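Local coordinates for zinc uptake regulation protein (Escherichia coli, PDB 4MTE), which represses zinc-uptake genes such as znuACB by binding their operator DNA with zinc as its cofactor, at residues Ala11-Ile16 with Gln73-Lys78; Thr25-Glu30 with Glu53-Ala58; Val86-His89 with Thr95-Ser98; Ser98-Cys103 with Val109-Ala114. All coordinates share one frame; numbering follows the deposited sequence.

Contact 1: Ala11-Ile16 with Gln73-Lys78; sequences AQAEKI and QGFVHK. With ZN (zinc ion), chain N; nucleotides of chain F.
Ala13 and Phe75 bring the two backbones to their nearest approach, their CA atoms 7.3 Å apart. Residues 11-16 are a run of the helix 6-20, bonded within itself by steps such as Ile16 N to Gln12 O. The facing segment leaves the helix 60-72 through Gly74, whose positive phi (84°) belongs to a Schellman motif, and becomes a strand at Val76. Phe75 stands at this change of direction. With CG anti to its carbonyl carbon (chi1 -55°), its ring reaches across to the helix. One face receives the methyl group of Ala13, a CH-pi contact in which CB sits 4.0 Å from the ring centroid and only 11° off the normal. Gln73 CB lies over the opposite face, nearer the rim, and the ring is thus sandwiched between aliphatic groups. Ile16 comes in at the edge instead, its CG2 branch 4.2 Å from Phe75 CZ. In the winged-helix domain of this Fur-family repressor, the contact sets the N-terminal helix against the start of the wing, the hairpin of strands 76-79 and 84-87. Leu32 of the helix 26-36 touches both Ala13 and Phe75, and Leu70 also packs on the aromatic side chain. Beyond the hydrophobic contact, the strand that follows carries polar groups. His77 NE2 binds a zinc ion at 2.0 Å, sharing it with Cys88, His96 and Glu111. Lys78 runs extended until a bend at its last torsion, where NZ donates a 2.7 Å hydrogen bond to OP1 of DA21 of chain F.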
# COMPACT_ATOMS: atom_id res chain seq x y z
N ALA D 11 -4.54 36.39 17.32
CA ALA D 11 -4.37 37.84 17.25
C ALA D 11 -2.89 38.18 17.13
O ALA D 11 -2.46 38.94 16.25
CB ALA D 11 -4.96 38.49 18.49
N GLN D 12 -2.10 37.57 18.01
CA GLN D 12 -0.66 37.73 18.03
C GLN D 12 -0.04 37.34 16.68
O GLN D 12 0.87 38.00 16.19
CB GLN D 12 -0.05 36.88 19.16
CG GLN D 12 1.45 37.03 19.33
CD GLN D 12 1.88 38.44 19.73
OE1 GLN D 12 2.93 38.92 19.30
NE2 GLN D 12 1.08 39.09 20.57
N ALA D 13 -0.55 36.26 16.09
CA ALA D 13 -0.07 35.80 14.79
C ALA D 13 -0.33 36.85 13.71
O ALA D 13 0.57 37.21 12.95
CB ALA D 13 -0.74 34.48 14.40
N GLU D 14 -1.57 37.34 13.65
CA GLU D 14 -1.92 38.39 12.70
C GLU D 14 -0.99 39.60 12.85
O GLU D 14 -0.40 40.06 11.87
CB GLU D 14 -3.37 38.83 12.92
CG GLU D 14 -4.40 37.79 12.52
CD GLU D 14 -5.76 38.02 13.15
OE1 GLU D 14 -6.32 39.12 12.97
OE2 GLU D 14 -6.26 37.11 13.84
N LYS D 15 -0.86 40.09 14.07
CA LYS D 15 -0.07 41.29 14.30
C LYS D 15 1.42 41.04 14.02
O LYS D 15 2.11 41.90 13.46
CB LYS D 15 -0.31 41.82 15.71
CG LYS D 15 0.83 41.64 16.69
CD LYS D 15 0.37 42.07 18.07
CE LYS D 15 1.49 42.01 19.10
NZ LYS D 15 0.96 42.25 20.47
N ILE D 16 1.91 39.86 14.38
CA ILE D 16 3.31 39.50 14.10
C ILE D 16 3.56 39.45 12.60
O ILE D 16 4.58 39.93 12.12
CB ILE D 16 3.71 38.16 14.76
CG1 ILE D 16 3.92 38.36 16.27
CG2 ILE D 16 5.01 37.60 14.14
CD1 ILE D 16 4.18 37.08 17.04
N GLN D 73 6.95 30.87 9.57
CA GLN D 73 6.71 31.96 10.52
C GLN D 73 6.71 31.48 11.98
O GLN D 73 6.63 32.29 12.90
CB GLN D 73 5.41 32.68 10.19
CG GLN D 73 5.41 33.35 8.81
CD GLN D 73 6.58 34.29 8.62
OE1 GLN D 73 6.95 35.03 9.52
NE2 GLN D 73 7.18 34.26 7.43
N GLY D 74 6.80 30.17 12.18
CA GLY D 74 7.01 29.61 13.51
C GLY D 74 5.76 29.44 14.35
O GLY D 74 5.84 29.25 15.56
N PHE D 75 4.59 29.50 13.71
CA PHE D 75 3.32 29.33 14.41
C PHE D 75 2.99 27.86 14.61
O PHE D 75 2.23 27.50 15.51
CB PHE D 75 2.20 30.01 13.63
CG PHE D 75 2.46 31.46 13.34
CD1 PHE D 75 3.13 32.25 14.26
CD2 PHE D 75 2.04 32.03 12.15
CE1 PHE D 75 3.37 33.58 14.00
CE2 PHE D 75 2.29 33.36 11.89
CZ PHE D 75 2.95 34.14 12.82
N VAL D 76 3.57 27.01 13.76
CA VAL D 76 3.29 25.58 13.76
C VAL D 76 4.58 24.79 13.86
O VAL D 76 5.64 25.24 13.42
CB VAL D 76 2.52 25.18 12.47
CG1 VAL D 76 2.30 23.66 12.40
CG2 VAL D 76 1.18 25.91 12.40
N HIS D 77 4.49 23.61 14.47
CA HIS D 77 5.58 22.64 14.48
C HIS D 77 5.14 21.38 13.77
O HIS D 77 3.96 20.98 13.84
CB HIS D 77 5.99 22.29 15.90
CG HIS D 77 6.56 23.44 16.68
ND1 HIS D 77 7.73 24.07 16.32
CD2 HIS D 77 6.11 24.06 17.79
CE1 HIS D 77 7.98 25.04 17.18
NE2 HIS D 77 7.01 25.06 18.08
N LYS D 78 6.08 20.75 13.08
CA LYS D 78 5.87 19.45 12.49
C LYS D 78 6.29 18.39 13.50
O LYS D 78 7.39 18.46 14.06
CB LYS D 78 6.69 19.30 11.21
CG LYS D 78 6.50 17.97 10.50
CD LYS D 78 7.41 17.86 9.29
CE LYS D 78 7.14 16.59 8.51
NZ LYS D 78 5.79 16.59 7.89
ZN ZN N . 6.62 25.98 19.83
P DA F 21 3.72 14.59 5.27
OP1 DA F 21 4.95 14.78 6.05
OP2 DA F 21 2.45 15.21 5.70
O5' DA F 21 4.01 15.07 3.78
C5' DA F 21 5.16 14.54 3.14
C4' DA F 21 5.26 15.04 1.71
O4' DA F 21 4.16 14.51 0.93
C3' DA F 21 5.19 16.55 1.52
O3' DA F 21 6.50 17.00 1.19
C2' DA F 21 4.17 16.77 0.40
C1' DA F 21 4.00 15.37 -0.17
N9 DA F 21 2.71 15.09 -0.80
C8 DA F 21 1.49 14.91 -0.19
N7 DA F 21 0.52 14.65 -1.03
C5 DA F 21 1.14 14.65 -2.27
C6 DA F 21 0.67 14.43 -3.58
N6 DA F 21 -0.60 14.16 -3.90
N1 DA F 21 1.58 14.51 -4.57
C2 DA F 21 2.85 14.78 -4.29
N3 DA F 21 3.41 15.00 -3.10
C4 DA F 21 2.49 14.91 -2.14

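Contact 2: Thr25-Glu30 with Glu53-Ala58; sequences TPQRLE and EAEPQA. With nucleotides of chain E.
Gln27 and Glu55 meet at a slant, amide and carboxylate planes 48° apart, and Gln27 NE2 gives Glu55 OE2 a weak hydrogen bond of 3.4 Å. The second oxygen, Glu55 OE1, lies 3.9 Å from Glu30 CG. The two glutamates pass antiparallel to one another, carboxylate planes 77° apart, and the carboxylate of Glu30 turns instead to a salt bridge with Arg33. Gln27 owes its reach to a chain extended beyond CG; its NE2 also gives a weak bond of 2.7 Å to OP2 of DG7 of chain E. With an alanine in place of Gln27, that phosphate would probably lose this amide donor and Glu55 OE2 its weak bond to the amide. The hold on the DNA phosphates continues at Thr25 OG1, which donates to OP1 of DT6 of chain E at 3.1 Å and, as N-cap, weakly accepts from Arg28 N. Arg28 NH1 adds a 3.0 Å bond to OP1 of DG5 of chain E, while Phe69 makes a cation-pi contact with its guanidinium. The contact thus joins the DNA-facing start of the helix 26-36 to the turn between helices 44-52 and 60-72, with Leu51 of the former touching Glu30.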
# COMPACT_ATOMS: atom_id res chain seq x y z
N THR D 25 -2.93 35.41 4.88
CA THR D 25 -4.13 35.38 4.06
C THR D 25 -5.30 34.68 4.76
O THR D 25 -5.09 33.99 5.76
CB THR D 25 -3.85 34.66 2.72
OG1 THR D 25 -3.45 33.31 2.98
CG2 THR D 25 -2.75 35.38 1.94
N PRO D 26 -6.52 34.85 4.23
CA PRO D 26 -7.71 34.13 4.71
C PRO D 26 -7.49 32.62 4.81
O PRO D 26 -7.89 32.03 5.81
CB PRO D 26 -8.75 34.44 3.63
CG PRO D 26 -8.38 35.81 3.17
CD PRO D 26 -6.88 35.88 3.23
N GLN D 27 -6.87 32.02 3.80
CA GLN D 27 -6.59 30.59 3.82
C GLN D 27 -5.69 30.22 4.99
O GLN D 27 -6.05 29.41 5.83
CB GLN D 27 -5.94 30.14 2.52
CG GLN D 27 -6.91 29.85 1.39
CD GLN D 27 -6.29 29.04 0.28
OE1 GLN D 27 -5.06 28.94 0.17
NE2 GLN D 27 -7.13 28.43 -0.55
N ARG D 28 -4.51 30.83 5.02
CA ARG D 28 -3.52 30.55 6.05
C ARG D 28 -4.11 30.77 7.43
O ARG D 28 -3.84 30.02 8.38
CB ARG D 28 -2.29 31.44 5.83
CG ARG D 28 -1.62 31.22 4.49
CD ARG D 28 -0.64 32.33 4.14
NE ARG D 28 0.13 32.01 2.94
CZ ARG D 28 1.05 32.81 2.39
NH1 ARG D 28 1.32 33.99 2.93
NH2 ARG D 28 1.69 32.42 1.30
N LEU D 29 -4.95 31.80 7.53
CA LEU D 29 -5.64 32.13 8.77
C LEU D 29 -6.62 31.01 9.15
O LEU D 29 -6.62 30.53 10.29
CB LEU D 29 -6.39 33.45 8.61
CG LEU D 29 -7.03 34.05 9.85
CD1 LEU D 29 -5.98 34.40 10.90
CD2 LEU D 29 -7.84 35.28 9.46
N GLU D 30 -7.44 30.61 8.18
CA GLU D 30 -8.42 29.54 8.38
C GLU D 30 -7.71 28.27 8.82
O GLU D 30 -8.16 27.58 9.75
CB GLU D 30 -9.20 29.27 7.09
CG GLU D 30 -10.18 28.10 7.18
CD GLU D 30 -11.33 28.36 8.13
OE1 GLU D 30 -11.56 29.54 8.48
OE2 GLU D 30 -11.99 27.38 8.54
N GLU D 53 -15.04 21.78 4.38
CA GLU D 53 -16.38 22.16 4.81
C GLU D 53 -16.66 23.63 4.51
O GLU D 53 -17.80 24.03 4.30
CB GLU D 53 -16.54 21.89 6.31
CG GLU D 53 -16.39 20.43 6.69
CD GLU D 53 -16.22 20.23 8.18
OE1 GLU D 53 -16.80 21.02 8.96
OE2 GLU D 53 -15.50 19.29 8.58
N ALA D 54 -15.59 24.43 4.48
CA ALA D 54 -15.67 25.84 4.14
C ALA D 54 -15.28 26.03 2.68
O ALA D 54 -16.04 26.60 1.89
CB ALA D 54 -14.75 26.65 5.03
N GLU D 55 -14.10 25.53 2.33
CA GLU D 55 -13.54 25.68 0.99
C GLU D 55 -13.45 24.31 0.31
O GLU D 55 -12.37 23.71 0.26
CB GLU D 55 -12.16 26.33 1.07
CG GLU D 55 -12.15 27.67 1.80
CD GLU D 55 -10.75 28.18 2.08
OE1 GLU D 55 -10.35 28.19 3.27
OE2 GLU D 55 -10.05 28.58 1.13
N PRO D 56 -14.57 23.80 -0.22
CA PRO D 56 -14.62 22.45 -0.80
C PRO D 56 -13.69 22.30 -2.00
O PRO D 56 -13.29 21.19 -2.34
CB PRO D 56 -16.08 22.31 -1.25
CG PRO D 56 -16.54 23.71 -1.46
CD PRO D 56 -15.85 24.52 -0.41
N GLN D 57 -13.35 23.42 -2.62
CA GLN D 57 -12.47 23.43 -3.78
C GLN D 57 -11.01 23.24 -3.38
O GLN D 57 -10.12 23.22 -4.23
CB GLN D 57 -12.63 24.76 -4.53
CG GLN D 57 -14.05 25.04 -4.99
CD GLN D 57 -14.59 23.95 -5.89
OE1 GLN D 57 -13.86 23.36 -6.69
NE2 GLN D 57 -15.88 23.66 -5.77
N ALA D 58 -10.77 23.10 -2.08
CA ALA D 58 -9.41 22.99 -1.56
C ALA D 58 -8.78 21.64 -1.89
O ALA D 58 -9.46 20.60 -1.88
CB ALA D 58 -9.40 23.22 -0.05
P DG E 5 3.12 35.06 -0.55
OP1 DG E 5 2.74 35.54 0.79
OP2 DG E 5 4.13 33.98 -0.69
O5' DG E 5 1.80 34.60 -1.32
C5' DG E 5 0.72 35.52 -1.41
C4' DG E 5 -0.41 34.97 -2.26
O4' DG E 5 0.01 34.95 -3.64
C3' DG E 5 -0.86 33.55 -1.90
O3' DG E 5 -2.21 33.62 -1.46
C2' DG E 5 -0.66 32.74 -3.19
C1' DG E 5 -0.49 33.79 -4.28
N9 DG E 5 0.44 33.46 -5.35
C8 DG E 5 1.81 33.30 -5.26
N7 DG E 5 2.38 33.01 -6.39
C5 DG E 5 1.33 32.99 -7.30
C6 DG E 5 1.32 32.73 -8.69
O6 DG E 5 2.29 32.47 -9.43
N1 DG E 5 0.04 32.81 -9.23
C2 DG E 5 -1.10 33.09 -8.52
N2 DG E 5 -2.26 33.13 -9.19
N3 DG E 5 -1.11 33.33 -7.21
C4 DG E 5 0.13 33.26 -6.68
P DT E 6 -2.96 32.30 -0.92
OP1 DT E 6 -4.03 32.74 0.01
OP2 DT E 6 -1.93 31.35 -0.45
O5' DT E 6 -3.65 31.70 -2.22
C5' DT E 6 -4.43 32.59 -3.02
C4' DT E 6 -5.04 31.88 -4.22
O4' DT E 6 -4.05 31.78 -5.27
C3' DT E 6 -5.54 30.47 -3.94
O3' DT E 6 -6.91 30.41 -4.32
C2' DT E 6 -4.61 29.57 -4.76
C1' DT E 6 -4.14 30.51 -5.87
N1 DT E 6 -2.80 30.21 -6.47
C2 DT E 6 -2.71 30.12 -7.84
O2 DT E 6 -3.65 30.25 -8.61
N3 DT E 6 -1.45 29.86 -8.29
C4 DT E 6 -0.29 29.68 -7.57
O4 DT E 6 0.79 29.45 -8.12
C5 DT E 6 -0.46 29.79 -6.14
C7 DT E 6 0.72 29.62 -5.21
C6 DT E 6 -1.69 30.05 -5.67
P DG E 7 -7.74 29.04 -4.17
OP1 DG E 7 -9.14 29.41 -3.86
OP2 DG E 7 -7.00 28.14 -3.25
O5' DG E 7 -7.69 28.41 -5.63
C5' DG E 7 -8.03 29.24 -6.73
C4' DG E 7 -8.21 28.40 -7.99
O4' DG E 7 -6.93 28.21 -8.63
C3' DG E 7 -8.78 27.02 -7.73
O3' DG E 7 -9.68 26.67 -8.78
C2' DG E 7 -7.53 26.14 -7.67
C1' DG E 7 -6.58 26.83 -8.64
N9 DG E 7 -5.16 26.74 -8.32
C8 DG E 7 -4.53 26.88 -7.10
N7 DG E 7 -3.23 26.75 -7.17
C5 DG E 7 -2.98 26.53 -8.52
C6 DG E 7 -1.77 26.32 -9.22
O6 DG E 7 -0.62 26.29 -8.77
N1 DG E 7 -1.98 26.14 -10.58
C2 DG E 7 -3.22 26.15 -11.20
N2 DG E 7 -3.26 25.96 -12.52
N3 DG E 7 -4.36 26.34 -10.56
C4 DG E 7 -4.16 26.53 -9.23

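Contact 3: Val86-His89 with Thr95-Ser98; sequences VLCH and THTS. With ZN (zinc ion), chain N.
Cys88 and His96 approach each other because one zinc ion binds both. From its CA, Cys88 sends CB toward the opposite segment, and that carbon stops 3.2 Å from the zinc ion. SG, placed anti to the backbone N (chi1 172°), completes the reach with a metal bond of 2.2 Å. The same sulfur lies 3.2 Å from CE1 of His96 and only slightly farther from NE2. It meets the imidazole obliquely, 4.0 Å from the ring centroid and 69° off the normal, a sulfur-aromatic contact probably imposed largely by the shared metal. His96 holds CG between its backbone N and carbonyl carbon (chi1 56°), which aims the ring inward and lets NE2 bind the metal at 2.0 Å. Ser98 CB lies in the ring plane at an edge, and Leu90 also touches this side chain. The backbones stay well apart, their nearest CA atoms, those of Cys88 and Ser98, separated by 9.6 Å. Backbone hydrogen bonds tie Val86 to His77 and Cys88 to Phe75. His77 and Glu111 complete the site, a mixed zinc centre between winged-helix and dimerisation domains, consistent with the regulatory metal site of Fur-family repressors.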
# COMPACT_ATOMS: atom_id res chain seq x y z
N VAL D 86 1.22 20.55 14.54
CA VAL D 86 0.58 21.10 15.73
C VAL D 86 0.88 22.58 15.91
O VAL D 86 1.97 23.05 15.58
CB VAL D 86 1.01 20.32 17.01
CG1 VAL D 86 2.49 20.56 17.32
CG2 VAL D 86 0.12 20.71 18.18
N LEU D 87 -0.10 23.30 16.43
CA LEU D 87 0.07 24.71 16.75
C LEU D 87 1.13 24.87 17.83
O LEU D 87 1.21 24.05 18.75
CB LEU D 87 -1.26 25.30 17.23
CG LEU D 87 -1.29 26.80 17.50
CD1 LEU D 87 -1.10 27.60 16.22
CD2 LEU D 87 -2.59 27.18 18.19
N CYS D 88 1.95 25.90 17.70
CA CYS D 88 2.90 26.26 18.75
C CYS D 88 2.21 27.17 19.76
O CYS D 88 1.64 28.19 19.39
CB CYS D 88 4.11 26.98 18.15
SG CYS D 88 5.22 27.66 19.38
N HIS D 89 2.27 26.79 21.03
CA HIS D 89 1.66 27.58 22.10
C HIS D 89 2.73 28.39 22.83
O HIS D 89 2.56 28.74 23.99
CB HIS D 89 0.94 26.66 23.10
CG HIS D 89 -0.15 25.84 22.48
ND1 HIS D 89 -1.45 26.28 22.38
CD2 HIS D 89 -0.13 24.60 21.92
CE1 HIS D 89 -2.18 25.35 21.79
NE2 HIS D 89 -1.40 24.32 21.50
N THR D 95 11.83 33.03 19.55
CA THR D 95 11.90 31.64 19.09
C THR D 95 12.58 30.72 20.10
O THR D 95 13.44 31.16 20.87
CB THR D 95 12.63 31.53 17.73
OG1 THR D 95 13.92 32.16 17.82
CG2 THR D 95 11.81 32.21 16.64
N HIS D 96 12.19 29.46 20.10
CA HIS D 96 12.46 28.56 21.21
C HIS D 96 12.87 27.17 20.76
O HIS D 96 12.74 26.81 19.59
CB HIS D 96 11.19 28.44 22.05
CG HIS D 96 10.00 27.97 21.27
ND1 HIS D 96 9.32 28.79 20.39
CD2 HIS D 96 9.39 26.76 21.21
CE1 HIS D 96 8.34 28.11 19.83
NE2 HIS D 96 8.35 26.88 20.31
N THR D 97 13.38 26.39 21.72
CA THR D 97 13.53 24.95 21.57
C THR D 97 12.38 24.33 22.34
O THR D 97 11.87 24.92 23.29
CB THR D 97 14.86 24.44 22.15
OG1 THR D 97 14.97 23.03 21.93
CG2 THR D 97 14.97 24.73 23.65
N SER D 98 11.96 23.13 21.93
CA SER D 98 10.83 22.48 22.58
C SER D 98 10.89 20.97 22.48
O SER D 98 11.49 20.41 21.57
CB SER D 98 9.52 22.97 21.96
OG SER D 98 9.39 22.52 20.63
ZN ZN N . 6.62 25.98 19.83

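Contact 4: Ser98-Cys103 with Val109-Ala114; sequences SAMFIC and VKEECA. With ZN (zinc ion), chain N; ZN (zinc ion), chain M.
Ala99 pairs with Glu112 and Phe101 with Lys110 through four backbone hydrogen bonds, the strands running 163° apart, near antiparallel. The shortest of the four is Lys110 N to Phe101 O at 2.8 Å. Met100 with Glu111 and Ile102 with Val109 are non-hydrogen-bonded pairs, their side chains on the face bearing the zinc ligand. Ile102 and Val109 run alongside, their CG1 atoms 3.7 Å apart. Next to them, Met100 bends at its second torsion (chi2 -69°) and carries CE to within 3.5 Å of Glu111 CG. Losing that thioether to an alanine would probably open a gap beside CB and CG of Glu111, leaving that stem less well supported behind its zinc-bound carboxylate. Glu111 itself, extended beyond CG, holds a zinc ion with both oxygens, OE1 at 2.0 Å and OE2 at 2.1 Å. On the other face the Phe101 ring has Lys110 O in plane at its edge, while the Glu112 side chain runs roughly perpendicular to that of Phe101, carboxylate and ring planes 60° apart, with OE2 3.8 Å from Phe101 CD2. Farther out, Phe130 of the second subunit meets Phe101 edge-to-face, and strand 131-140 extends the sheet beside Met100 and Ile102. Cys103 SG binds another zinc ion at 2.3 Å, together with Cys106, Cys143 and Cys146. This hairpin belongs to the Fur-fold dimerisation domain, linking a bidentate-glutamate zinc site to a four-cysteine one.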
# COMPACT_ATOMS: atom_id res chain seq x y z
N SER D 98 11.96 23.13 21.93
CA SER D 98 10.83 22.48 22.58
C SER D 98 10.89 20.97 22.48
O SER D 98 11.49 20.41 21.57
CB SER D 98 9.52 22.97 21.96
OG SER D 98 9.39 22.52 20.63
N ALA D 99 10.25 20.32 23.45
CA ALA D 99 10.08 18.88 23.44
C ALA D 99 8.59 18.58 23.41
O ALA D 99 7.82 19.10 24.22
CB ALA D 99 10.73 18.26 24.68
N MET D 100 8.18 17.75 22.46
CA MET D 100 6.78 17.38 22.31
C MET D 100 6.49 16.11 23.08
O MET D 100 7.17 15.10 22.90
CB MET D 100 6.44 17.17 20.83
CG MET D 100 6.62 18.41 19.98
SD MET D 100 5.39 19.67 20.35
CE MET D 100 6.04 21.05 19.42
N PHE D 101 5.49 16.16 23.95
CA PHE D 101 5.04 14.97 24.66
C PHE D 101 3.74 14.49 24.04
O PHE D 101 2.75 15.23 24.00
CB PHE D 101 4.88 15.25 26.15
CG PHE D 101 6.19 15.46 26.85
CD1 PHE D 101 6.79 14.43 27.55
CD2 PHE D 101 6.84 16.68 26.78
CE1 PHE D 101 8.00 14.61 28.18
CE2 PHE D 101 8.06 16.87 27.41
CZ PHE D 101 8.63 15.83 28.11
N ILE D 102 3.76 13.25 23.57
CA ILE D 102 2.73 12.71 22.69
C ILE D 102 2.07 11.47 23.30
O ILE D 102 2.76 10.51 23.65
CB ILE D 102 3.34 12.28 21.33
CG1 ILE D 102 4.06 13.46 20.66
CG2 ILE D 102 2.28 11.69 20.40
CD1 ILE D 102 5.01 13.05 19.56
N CYS D 103 0.75 11.49 23.39
CA CYS D 103 0.01 10.30 23.80
C CYS D 103 -0.31 9.46 22.57
O CYS D 103 -0.91 9.95 21.61
CB CYS D 103 -1.29 10.68 24.52
SG CYS D 103 -2.15 9.27 25.25
N VAL D 109 -1.01 16.32 22.40
CA VAL D 109 0.41 16.61 22.54
C VAL D 109 0.66 17.89 23.34
O VAL D 109 -0.10 18.85 23.24
CB VAL D 109 1.12 16.73 21.17
CG1 VAL D 109 0.96 15.43 20.38
CG2 VAL D 109 0.60 17.92 20.38
N LYS D 110 1.74 17.88 24.12
CA LYS D 110 2.14 19.07 24.88
C LYS D 110 3.51 19.55 24.44
O LYS D 110 4.48 18.79 24.46
CB LYS D 110 2.14 18.79 26.38
CG LYS D 110 0.90 19.27 27.11
CD LYS D 110 0.93 20.78 27.36
CE LYS D 110 1.92 21.15 28.46
NZ LYS D 110 1.81 22.58 28.87
N GLU D 111 3.59 20.82 24.03
CA GLU D 111 4.88 21.45 23.77
C GLU D 111 5.40 22.03 25.08
O GLU D 111 4.78 22.90 25.68
CB GLU D 111 4.79 22.57 22.72
CG GLU D 111 6.19 23.01 22.29
CD GLU D 111 6.25 24.20 21.33
OE1 GLU D 111 7.38 24.60 21.01
OE2 GLU D 111 5.23 24.75 20.89
N GLU D 112 6.55 21.53 25.52
CA GLU D 112 7.17 21.99 26.76
C GLU D 112 8.62 22.38 26.52
O GLU D 112 9.40 21.62 25.95
CB GLU D 112 7.08 20.90 27.84
CG GLU D 112 5.70 20.27 27.95
CD GLU D 112 5.39 19.75 29.34
OE1 GLU D 112 5.62 20.49 30.32
OE2 GLU D 112 4.92 18.60 29.46
N CYS D 113 8.97 23.58 26.96
CA CYS D 113 10.32 24.10 26.77
C CYS D 113 11.33 23.26 27.55
O CYS D 113 10.97 22.57 28.50
CB CYS D 113 10.40 25.56 27.22
SG CYS D 113 11.98 26.36 26.84
N ALA D 114 12.59 23.34 27.14
CA ALA D 114 13.65 22.57 27.78
C ALA D 114 15.02 23.06 27.32
O ALA D 114 15.58 22.55 26.35
CB ALA D 114 13.49 21.08 27.47
ZN ZN N . 6.62 25.98 19.83
ZN ZN M . -3.73 10.45 26.41

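How the contacts relate
From the N terminus, the helix 6-20 opens a long loop that contact 1 closes at residues 73-78, bringing the first helix to the wing. Contact 2 is nested inside that loop, tying the start of the helix 26-36 to the turn after the helix 44-52; Glu14 and Leu29 pack between the two contacts. Contact 3 follows in series and closes a short loop from the second wing strand. It hands Ser98 directly to contact 4, which closes the hairpin turn between strands 99-103 and 109-112 in the dimerisation domain. Contacts 1, 3 and 4 converge on one zinc ion, which joins wing, connecting loop and hairpin, whereas contact 2 lies about 28 Å from contact 4, centre to centre.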